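PDB 3CDD: prophage MuSo2, 43 kDa tail protein from Shewanella oneidensis, which probably helps build the baseplate of a Mu-like contractile phage tail, as a trimeric structural protein of the GpP family. Local coordinates for residues 17-23 with 35-40; 46-52 with 84-89. All blocks are in the same frame, centred on the assembly; numbering follows the deposited sequence.

Contact 1 (17-23 with 35-40); sequences QGWTKIG and FDLEMT
The indole of Trp-19 is held between two side chains of strand 35-40, the tightly packed part of the contact. On one face Leu-37 lays CD2 over the five-membered ring, 3.5 Å from its centroid and almost on the normal, a CH-pi contact. Met-39, a selenomethionine, sets its CE 3.6 Å from the centroid of the six-membered ring on the opposite face; a bend at chi3 (-70°) brings the methyl there. The backbone of Glu-38 lies at the indole edge, and Trp-19 NE1 donates to Tyr-16 O, which helps fix the turn of the ring.

A classic beta bulge starts the pairing: Glu-38 O accepts from both Thr-20 N (2.8 Å) and Lys-21 N (3.1 Å), and Thr-40 N donates to Thr-20 OG1. Regular antiparallel bonding follows through Gly-23 and Asp-36.

The sheet face that carries Lys-21 and Glu-38 is looser and wetter. Lys-21 NZ and Glu-38 OE1 form only a long salt bridge of 3.6 Å, with a water bridging NZ to Glu-38 OE2.

Strands 21-27 and 34-42 form a beta hairpin, flanked by strands 317-328 and 88-97, while Leu-9 of strand 7-11 packs on Trp-19 and Leu-37.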
ATOM      1  N   GLN A  17     -21.504  13.260  24.719  1.00 31.25           N
ATOM      2  CA  GLN A  17     -22.623  12.944  23.864  1.00 31.32           C
ATOM      3  C   GLN A  17     -22.717  14.074  22.855  1.00 31.34           C
ATOM      4  O   GLN A  17     -22.249  15.186  23.111  1.00 31.64           O
ATOM      5  CB  GLN A  17     -23.912  12.836  24.698  1.00 31.61           C
ATOM      6  CG  GLN A  17     -25.108  12.251  23.949  1.00 33.30           C
ATOM      7  CD  GLN A  17     -25.974  13.316  23.257  1.00 35.47           C
ATOM      8  OE1 GLN A  17     -25.950  14.502  23.618  1.00 35.38           O
ATOM      9  NE2 GLN A  17     -26.744  12.888  22.260  1.00 34.74           N
ATOM     10  N   GLY A  18     -23.314  13.794  21.707  1.00 30.96           N
ATOM     11  CA  GLY A  18     -23.550  14.830  20.714  1.00 30.50           C
ATOM     12  C   GLY A  18     -22.540  14.766  19.596  1.00 29.82           C
ATOM     13  O   GLY A  18     -22.357  15.739  18.863  1.00 29.81           O
ATOM     14  N   TRP A  19     -21.888  13.611  19.472  1.00 29.19           N
ATOM     15  CA  TRP A  19     -20.928  13.349  18.409  1.00 28.32           C
ATOM     16  C   TRP A  19     -21.597  13.528  17.058  1.00 28.56           C
ATOM     17  O   TRP A  19     -22.808  13.294  16.921  1.00 29.09           O
ATOM     18  CB  TRP A  19     -20.357  11.933  18.558  1.00 28.24           C
ATOM     19  CG  TRP A  19     -19.628  11.729  19.877  1.00 27.89           C
ATOM     20  CD1 TRP A  19     -20.152  11.222  21.041  1.00 28.60           C
ATOM     21  CD2 TRP A  19     -18.259  12.068  20.171  1.00 28.20           C
ATOM     22  NE1 TRP A  19     -19.188  11.207  22.035  1.00 29.10           N
ATOM     23  CE2 TRP A  19     -18.018  11.715  21.524  1.00 29.09           C
ATOM     24  CE3 TRP A  19     -17.213  12.632  19.422  1.00 28.56           C
ATOM     25  CZ2 TRP A  19     -16.770  11.912  22.140  1.00 29.54           C
ATOM     26  CZ3 TRP A  19     -15.969  12.822  20.035  1.00 28.61           C
ATOM     27  CH2 TRP A  19     -15.762  12.461  21.380  1.00 29.45           C
ATOM     28  N   THR A  20     -20.820  13.972  16.076  1.00 27.89           N
ATOM     29  CA  THR A  20     -21.341  14.239  14.750  1.00 28.64           C
ATOM     30  C   THR A  20     -21.070  13.061  13.800  1.00 28.59           C
ATOM     31  O   THR A  20     -21.738  12.939  12.778  1.00 27.38           O
ATOM     32  CB  THR A  20     -20.774  15.561  14.137  1.00 28.63           C
ATOM     33  OG1 THR A  20     -19.349  15.555  14.209  1.00 28.92           O
ATOM     34  CG2 THR A  20     -21.321  16.796  14.854  1.00 28.06           C
ATOM     35  N   LYS A  21     -20.101  12.210  14.158  1.00 27.89           N
ATOM     36  CA  LYS A  21     -19.835  10.979  13.418  1.00 29.54           C
ATOM     37  C   LYS A  21     -19.321   9.879  14.356  1.00 28.50           C
ATOM     38  O   LYS A  21     -18.377  10.093  15.123  1.00 29.02           O
ATOM     39  CB  LYS A  21     -18.839  11.235  12.280  1.00 29.43           C
ATOM     40  CG  LYS A  21     -18.787  10.146  11.206  1.00 32.33           C
ATOM     41  CD  LYS A  21     -17.771  10.535  10.123  1.00 32.63           C
ATOM     42  CE  LYS A  21     -16.335  10.511  10.671  1.00 38.25           C
ATOM     43  NZ  LYS A  21     -15.313  10.858   9.609  1.00 43.36           N
ATOM     44  N   ILE A  22     -19.959   8.710  14.313  1.00 27.58           N
ATOM     45  CA  ILE A  22     -19.605   7.573  15.185  1.00 26.25           C
ATOM     46  C   ILE A  22     -19.464   6.354  14.291  1.00 26.50           C
ATOM     47  O   ILE A  22     -20.328   6.130  13.436  1.00 26.13           O
ATOM     48  CB  ILE A  22     -20.727   7.322  16.229  1.00 27.03           C
ATOM     49  CG1 ILE A  22     -20.967   8.587  17.056  1.00 26.48           C
ATOM     50  CG2 ILE A  22     -20.421   6.054  17.138  1.00 26.95           C
ATOM     51  CD1 ILE A  22     -22.152   8.520  18.007  1.00 25.79           C
ATOM     52  N   GLY A  23     -18.371   5.596  14.445  1.00 26.45           N
ATOM     53  CA  GLY A  23     -18.213   4.298  13.785  1.00 25.55           C
ATOM     54  C   GLY A  23     -17.702   3.295  14.808  1.00 27.30           C
ATOM     55  O   GLY A  23     -16.682   3.533  15.452  1.00 27.09           O
ATOM     56  N   PHE A  35     -13.323   1.651  17.625  1.00 27.92           N
ATOM     57  CA  PHE A  35     -14.250   2.770  17.675  1.00 28.46           C
ATOM     58  C   PHE A  35     -13.592   4.045  17.146  1.00 29.15           C
ATOM     59  O   PHE A  35     -12.388   4.218  17.259  1.00 28.65           O
ATOM     60  CB  PHE A  35     -14.861   2.973  19.085  1.00 28.02           C
ATOM     61  CG  PHE A  35     -13.873   3.384  20.152  1.00 27.04           C
ATOM     62  CD1 PHE A  35     -13.618   4.740  20.402  1.00 27.16           C
ATOM     63  CD2 PHE A  35     -13.241   2.430  20.940  1.00 25.91           C
ATOM     64  CE1 PHE A  35     -12.737   5.143  21.381  1.00 27.27           C
ATOM     65  CE2 PHE A  35     -12.336   2.831  21.950  1.00 27.46           C
ATOM     66  CZ  PHE A  35     -12.080   4.178  22.155  1.00 26.75           C
ATOM     67  N   ASP A  36     -14.399   4.927  16.556  0.50 29.53           N
ATOM     68  CA  ASP A  36     -13.950   6.245  16.104  0.50 29.59           C
ATOM     69  C   ASP A  36     -15.112   7.212  16.323  0.50 29.66           C
ATOM     70  O   ASP A  36     -16.219   6.991  15.813  0.50 28.91           O
ATOM     71  CB  ASP A  36     -13.573   6.211  14.618  0.50 29.90           C
ATOM     72  CG  ASP A  36     -12.324   7.056  14.278  0.50 31.32           C
ATOM     73  OD1 ASP A  36     -12.120   8.175  14.818  0.50 31.11           O
ATOM     74  OD2 ASP A  36     -11.534   6.577  13.435  0.50 33.95           O
ATOM     75  N   LEU A  37     -14.859   8.269  17.093  1.00 29.25           N
ATOM     76  CA  LEU A  37     -15.865   9.271  17.385  1.00 30.31           C
ATOM     77  C   LEU A  37     -15.328  10.632  17.051  1.00 30.52           C
ATOM     78  O   LEU A  37     -14.174  10.952  17.389  1.00 30.87           O
ATOM     79  CB  LEU A  37     -16.324   9.206  18.837  1.00 30.51           C
ATOM     80  CG  LEU A  37     -17.172   7.968  19.110  1.00 32.13           C
ATOM     81  CD1 LEU A  37     -16.281   6.863  19.664  1.00 33.83           C
ATOM     82  CD2 LEU A  37     -18.303   8.256  20.070  1.00 30.72           C
ATOM     83  N   GLU A  38     -16.145  11.408  16.351  1.00 29.40           N
ATOM     84  CA  GLU A  38     -15.764  12.732  15.924  1.00 29.73           C
ATOM     85  C   GLU A  38     -16.875  13.746  16.216  1.00 29.46           C
ATOM     86  O   GLU A  38     -18.066  13.447  16.069  1.00 28.18           O
ATOM     87  CB  GLU A  38     -15.428  12.706  14.443  1.00 29.88           C
ATOM     88  CG  GLU A  38     -14.995  14.030  13.879  1.00 32.85           C
ATOM     89  CD  GLU A  38     -14.733  13.927  12.393  1.00 37.26           C
ATOM     90  OE1 GLU A  38     -15.711  13.848  11.608  1.00 38.35           O
ATOM     91  OE2 GLU A  38     -13.546  13.894  12.017  1.00 36.46           O
HETATM   92  N   MSE A  39     -16.465  14.944  16.636  1.00 29.66           N
HETATM   93  CA  MSE A  39     -17.380  16.073  16.860  1.00 30.82           C
HETATM   94  C   MSE A  39     -16.819  17.279  16.117  1.00 30.11           C
HETATM   95  O   MSE A  39     -15.736  17.761  16.448  1.00 30.83           O
HETATM   96  CB  MSE A  39     -17.486  16.366  18.362  1.00 29.98           C
HETATM   97  CG  MSE A  39     -18.837  16.915  18.856  1.00 32.95           C
HETATM   98 SE   MSE A  39     -18.711  17.227  20.792  0.50 33.74          SE
HETATM   99  CE  MSE A  39     -18.641  15.439  21.552  1.00 29.71           C
ATOM    100  N   THR A  40     -17.551  17.756  15.117  1.00 30.22           N
ATOM    101  CA  THR A  40     -17.152  18.916  14.283  1.00 30.07           C
ATOM    102  C   THR A  40     -18.059  20.130  14.504  1.00 29.95           C
ATOM    103  O   THR A  40     -19.263  20.095  14.221  1.00 30.06           O
ATOM    104  CB  THR A  40     -17.123  18.535  12.780  1.00 30.14           C
ATOM    105  OG1 THR A  40     -16.273  17.401  12.599  1.00 31.42           O
ATOM    106  CG2 THR A  40     -16.643  19.689  11.884  1.00 29.99           C
TER
HETATM  107  O   HOH W   1     -18.071  15.089  12.194  1.00 34.29           O
HETATM  108  O   HOH W   2     -15.970   8.950  13.502  1.00 28.74           O
HETATM  109  O   HOH W   3     -12.791  11.354  11.545  1.00 47.27           O

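Contact 2 (46-52 with 84-89)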
ATOM      1  N   ASN A  46     -16.161  33.166  12.461  1.00 33.44           N
ATOM      2  CA  ASN A  46     -14.754  32.991  12.077  1.00 34.25           C
ATOM      3  C   ASN A  46     -13.860  33.168  13.305  1.00 34.23           C
ATOM      4  O   ASN A  46     -12.730  33.671  13.222  1.00 33.83           O
ATOM      5  CB  ASN A  46     -14.372  33.973  10.961  1.00 34.91           C
ATOM      6  CG  ASN A  46     -13.472  33.355   9.908  1.00 37.55           C
ATOM      7  OD1 ASN A  46     -13.475  32.135   9.693  1.00 40.28           O
ATOM      8  ND2 ASN A  46     -12.708  34.207   9.219  1.00 39.17           N
ATOM      9  N   ASP A  47     -14.387  32.717  14.442  1.00 33.77           N
ATOM     10  CA  ASP A  47     -13.772  32.944  15.735  1.00 34.13           C
ATOM     11  C   ASP A  47     -13.624  31.641  16.513  1.00 33.65           C
ATOM     12  O   ASP A  47     -13.637  31.624  17.733  1.00 34.00           O
ATOM     13  CB  ASP A  47     -14.588  33.989  16.517  1.00 34.47           C
ATOM     14  CG  ASP A  47     -16.052  33.593  16.693  1.00 35.02           C
ATOM     15  OD1 ASP A  47     -16.511  32.594  16.090  1.00 35.55           O
ATOM     16  OD2 ASP A  47     -16.751  34.292  17.448  1.00 35.31           O
ATOM     17  N   ALA A  48     -13.484  30.546  15.779  1.00 33.54           N
ATOM     18  CA  ALA A  48     -13.301  29.217  16.353  1.00 33.65           C
ATOM     19  C   ALA A  48     -12.134  29.153  17.340  1.00 33.79           C
ATOM     20  O   ALA A  48     -12.205  28.462  18.353  1.00 33.99           O
ATOM     21  CB  ALA A  48     -13.092  28.208  15.245  1.00 32.80           C
ATOM     22  N   GLN A  49     -11.054  29.867  17.044  1.00 33.90           N
ATOM     23  CA  GLN A  49      -9.835  29.744  17.843  1.00 34.17           C
ATOM     24  C   GLN A  49      -9.952  30.418  19.216  1.00 35.67           C
ATOM     25  O   GLN A  49      -9.116  30.196  20.096  1.00 35.27           O
ATOM     26  CB  GLN A  49      -8.635  30.249  17.040  1.00 33.53           C
ATOM     27  CG  GLN A  49      -8.369  29.393  15.789  1.00 32.74           C
ATOM     28  CD  GLN A  49      -7.144  29.814  15.012  1.00 33.31           C
ATOM     29  OE1 GLN A  49      -6.177  30.344  15.576  1.00 33.56           O
ATOM     30  NE2 GLN A  49      -7.167  29.567  13.711  1.00 30.52           N
ATOM     31  N   TYR A  50     -11.001  31.227  19.397  1.00 37.10           N
ATOM     32  CA  TYR A  50     -11.286  31.863  20.700  1.00 39.10           C
ATOM     33  C   TYR A  50     -12.418  31.148  21.456  1.00 39.86           C
ATOM     34  O   TYR A  50     -12.908  31.653  22.460  1.00 39.97           O
ATOM     35  CB  TYR A  50     -11.614  33.360  20.515  1.00 39.32           C
ATOM     36  CG  TYR A  50     -10.685  34.066  19.548  1.00 40.31           C
ATOM     37  CD1 TYR A  50      -9.443  34.561  19.963  1.00 41.48           C
ATOM     38  CD2 TYR A  50     -11.040  34.221  18.208  1.00 41.13           C
ATOM     39  CE1 TYR A  50      -8.582  35.203  19.060  1.00 41.65           C
ATOM     40  CE2 TYR A  50     -10.193  34.849  17.300  1.00 41.58           C
ATOM     41  CZ  TYR A  50      -8.967  35.332  17.724  1.00 41.57           C
ATOM     42  OH  TYR A  50      -8.147  35.953  16.800  1.00 41.69           O
ATOM     43  N   LYS A  51     -12.814  29.968  20.976  1.00 41.29           N
ATOM     44  CA  LYS A  51     -14.046  29.303  21.435  1.00 42.47           C
ATOM     45  C   LYS A  51     -13.889  27.802  21.684  1.00 43.47           C
ATOM     46  O   LYS A  51     -14.837  27.027  21.472  1.00 43.65           O
ATOM     47  CB  LYS A  51     -15.214  29.587  20.460  1.00 42.74           C
ATOM     48  CG  LYS A  51     -15.706  31.045  20.512  1.00 42.13           C
ATOM     49  CD  LYS A  51     -17.011  31.294  19.792  1.00 42.57           C
ATOM     50  CE  LYS A  51     -17.631  32.599  20.306  1.00 43.78           C
ATOM     51  NZ  LYS A  51     -18.670  33.198  19.391  1.00 42.10           N
ATOM     52  N   ALA A  52     -12.692  27.402  22.134  1.00 44.20           N
ATOM     53  CA  ALA A  52     -12.429  26.039  22.613  1.00 44.94           C
ATOM     54  C   ALA A  52     -13.471  25.634  23.660  1.00 45.27           C
ATOM     55  O   ALA A  52     -13.810  26.427  24.534  1.00 45.29           O
ATOM     56  CB  ALA A  52     -11.013  25.937  23.192  1.00 44.97           C
ATOM     57  N   TYR A  84      -8.275  22.238  13.919  1.00 25.25           N
ATOM     58  CA  TYR A  84      -9.148  23.392  13.829  1.00 25.05           C
ATOM     59  C   TYR A  84      -8.668  24.286  12.697  1.00 25.48           C
ATOM     60  O   TYR A  84      -7.579  24.085  12.166  1.00 25.79           O
ATOM     61  CB  TYR A  84      -9.156  24.187  15.151  1.00 23.82           C
ATOM     62  CG  TYR A  84      -7.772  24.654  15.560  1.00 25.32           C
ATOM     63  CD1 TYR A  84      -7.233  25.843  15.053  1.00 23.07           C
ATOM     64  CD2 TYR A  84      -6.993  23.890  16.444  1.00 24.53           C
ATOM     65  CE1 TYR A  84      -5.956  26.259  15.407  1.00 25.33           C
ATOM     66  CE2 TYR A  84      -5.713  24.312  16.816  1.00 25.52           C
ATOM     67  CZ  TYR A  84      -5.210  25.489  16.295  1.00 24.23           C
ATOM     68  OH  TYR A  84      -3.964  25.917  16.664  1.00 26.38           O
ATOM     69  N   ASP A  85      -9.507  25.242  12.308  1.00 26.20           N
ATOM     70  CA  ASP A  85      -9.069  26.405  11.515  1.00 27.29           C
ATOM     71  C   ASP A  85      -9.817  27.641  12.012  1.00 28.20           C
ATOM     72  O   ASP A  85     -10.193  27.693  13.190  1.00 28.49           O
ATOM     73  CB  ASP A  85      -9.228  26.181  10.011  1.00 27.52           C
ATOM     74  CG  ASP A  85     -10.647  25.798   9.602  1.00 29.99           C
ATOM     75  OD1 ASP A  85     -11.619  26.349  10.150  1.00 33.53           O
ATOM     76  OD2 ASP A  85     -10.791  24.944   8.713  1.00 32.45           O
ATOM     77  N   GLU A  86     -10.053  28.638  11.158  1.00 28.54           N
ATOM     78  CA  GLU A  86     -10.651  29.870  11.682  1.00 29.39           C
ATOM     79  C   GLU A  86     -12.150  29.758  11.953  1.00 29.04           C
ATOM     80  O   GLU A  86     -12.684  30.521  12.744  1.00 29.13           O
ATOM     81  CB  GLU A  86     -10.321  31.068  10.808  1.00 29.86           C
ATOM     82  CG  GLU A  86      -8.909  31.534  11.015  1.00 34.40           C
ATOM     83  CD  GLU A  86      -8.397  32.333   9.850  1.00 40.39           C
ATOM     84  OE1 GLU A  86      -8.605  31.910   8.686  1.00 42.14           O
ATOM     85  OE2 GLU A  86      -7.775  33.381  10.105  1.00 42.50           O
ATOM     86  N   SER A  87     -12.800  28.760  11.357  1.00 28.43           N
ATOM     87  CA  SER A  87     -14.236  28.595  11.514  1.00 28.37           C
ATOM     88  C   SER A  87     -14.648  27.146  11.854  1.00 27.93           C
ATOM     89  O   SER A  87     -15.806  26.780  11.683  1.00 27.62           O
ATOM     90  CB  SER A  87     -14.927  29.057  10.230  1.00 28.64           C
ATOM     91  OG  SER A  87     -14.461  28.303   9.133  1.00 29.49           O
ATOM     92  N   THR A  88     -13.697  26.352  12.359  1.00 27.18           N
ATOM     93  CA  THR A  88     -13.871  24.910  12.565  1.00 26.79           C
ATOM     94  C   THR A  88     -13.100  24.471  13.791  1.00 26.79           C
ATOM     95  O   THR A  88     -11.970  24.898  13.999  1.00 26.42           O
ATOM     96  CB  THR A  88     -13.362  24.065  11.353  1.00 27.19           C
ATOM     97  OG1 THR A  88     -13.753  24.691  10.128  1.00 26.65           O
ATOM     98  CG2 THR A  88     -13.939  22.654  11.362  1.00 25.74           C
ATOM     99  N   ILE A  89     -13.734  23.651  14.616  1.00 26.72           N
ATOM    100  CA  ILE A  89     -13.019  22.845  15.612  1.00 27.05           C
ATOM    101  C   ILE A  89     -13.520  21.411  15.478  1.00 27.46           C
ATOM    102  O   ILE A  89     -14.730  21.146  15.573  1.00 27.00           O
ATOM    103  CB  ILE A  89     -13.188  23.337  17.074  1.00 26.46           C
ATOM    104  CG1 ILE A  89     -12.684  24.770  17.230  1.00 27.89           C
ATOM    105  CG2 ILE A  89     -12.412  22.415  18.051  1.00 26.21           C
ATOM    106  CD1 ILE A  89     -13.028  25.435  18.592  1.00 27.90           C
TER
HETATM  107  O   HOH W   4     -10.621  31.791  14.799  1.00 23.30           O
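Segment 46-52 presents a loop with a short 3-10 turn at Ala-48 and Gln-49 to segment 84-89, the tight turn of the beta hairpin formed by strands 70-84 and 88-97, and a single direct hydrogen bond joins the two backbones. Ala-48 N donates to Glu-86 O over 3.1 Å, approaching from above the carbonyl plane, 42° out of it. A water extends this link, accepting from Gln-49 N and donating to the same Glu-86 O. Within the hairpin turn, Asp-85 OD1 receives Ser-87 N at 2.9 Å, which makes an Asx turn, and also takes Thr-88 OG1 at 2.7 Å; two donors thus hold this carboxylate oxygen. Lys-42 NZ in turn bonds Thr-88 OG1 and Ser-87 OG.

Among the side chains, the methyl of Ala-48 points into the turn, with CB 3.5 Å from Thr-88 N. Ile-89 lies alongside, its CG1 4.0 Å from Ala-48 CB. Gln-49 runs out extended beyond CG (chi2 -177°) and crosses Tyr-84 at about a right angle, its CD 3.8 Å from Tyr-84 CE1 and its amide plane 61° from the ring. Both polar ends are held by the second subunit: the Gln-49 amide bonds to the backbone of its Gly-195 and Val-198, and Tyr-84 OH to its Asp-309. The Asn-46 side chain makes van der Waals contact, its OD1 3.4 Å from Ser-87 CB.

Phe-43, after strand 34-42, packs on Ala-48 and Ile-89, Ile-89 pairs with Tyr-41 of that strand, and Tyr-84, ending strand 70-84, pairs with a strand of the second subunit, carrying the sheet across the interface.

Overall arrangement
Both contacts belong to the N-terminal GpP-like region and are partly buried, with centres about 18 Å apart. They reach the same sheet through the neighbouring strands 34-42 and 88-97, and touch where Thr-40 CG2 packs against Thr-88 CG2. Contact 1 is an antiparallel strand pairing that opens with a bulge, rich in backbone bonds, with an apolar face built round one indole and charged, hydrated groups on the other. Contact 2, farther from the chain centre, joins a loop to a turn by few bonds and small apolar patches. No other subunit touches contact 1, whereas contact 2 gives the Gln-49 amide and the Tyr-84 hydroxyl to the second subunit and so takes part in building the trimer.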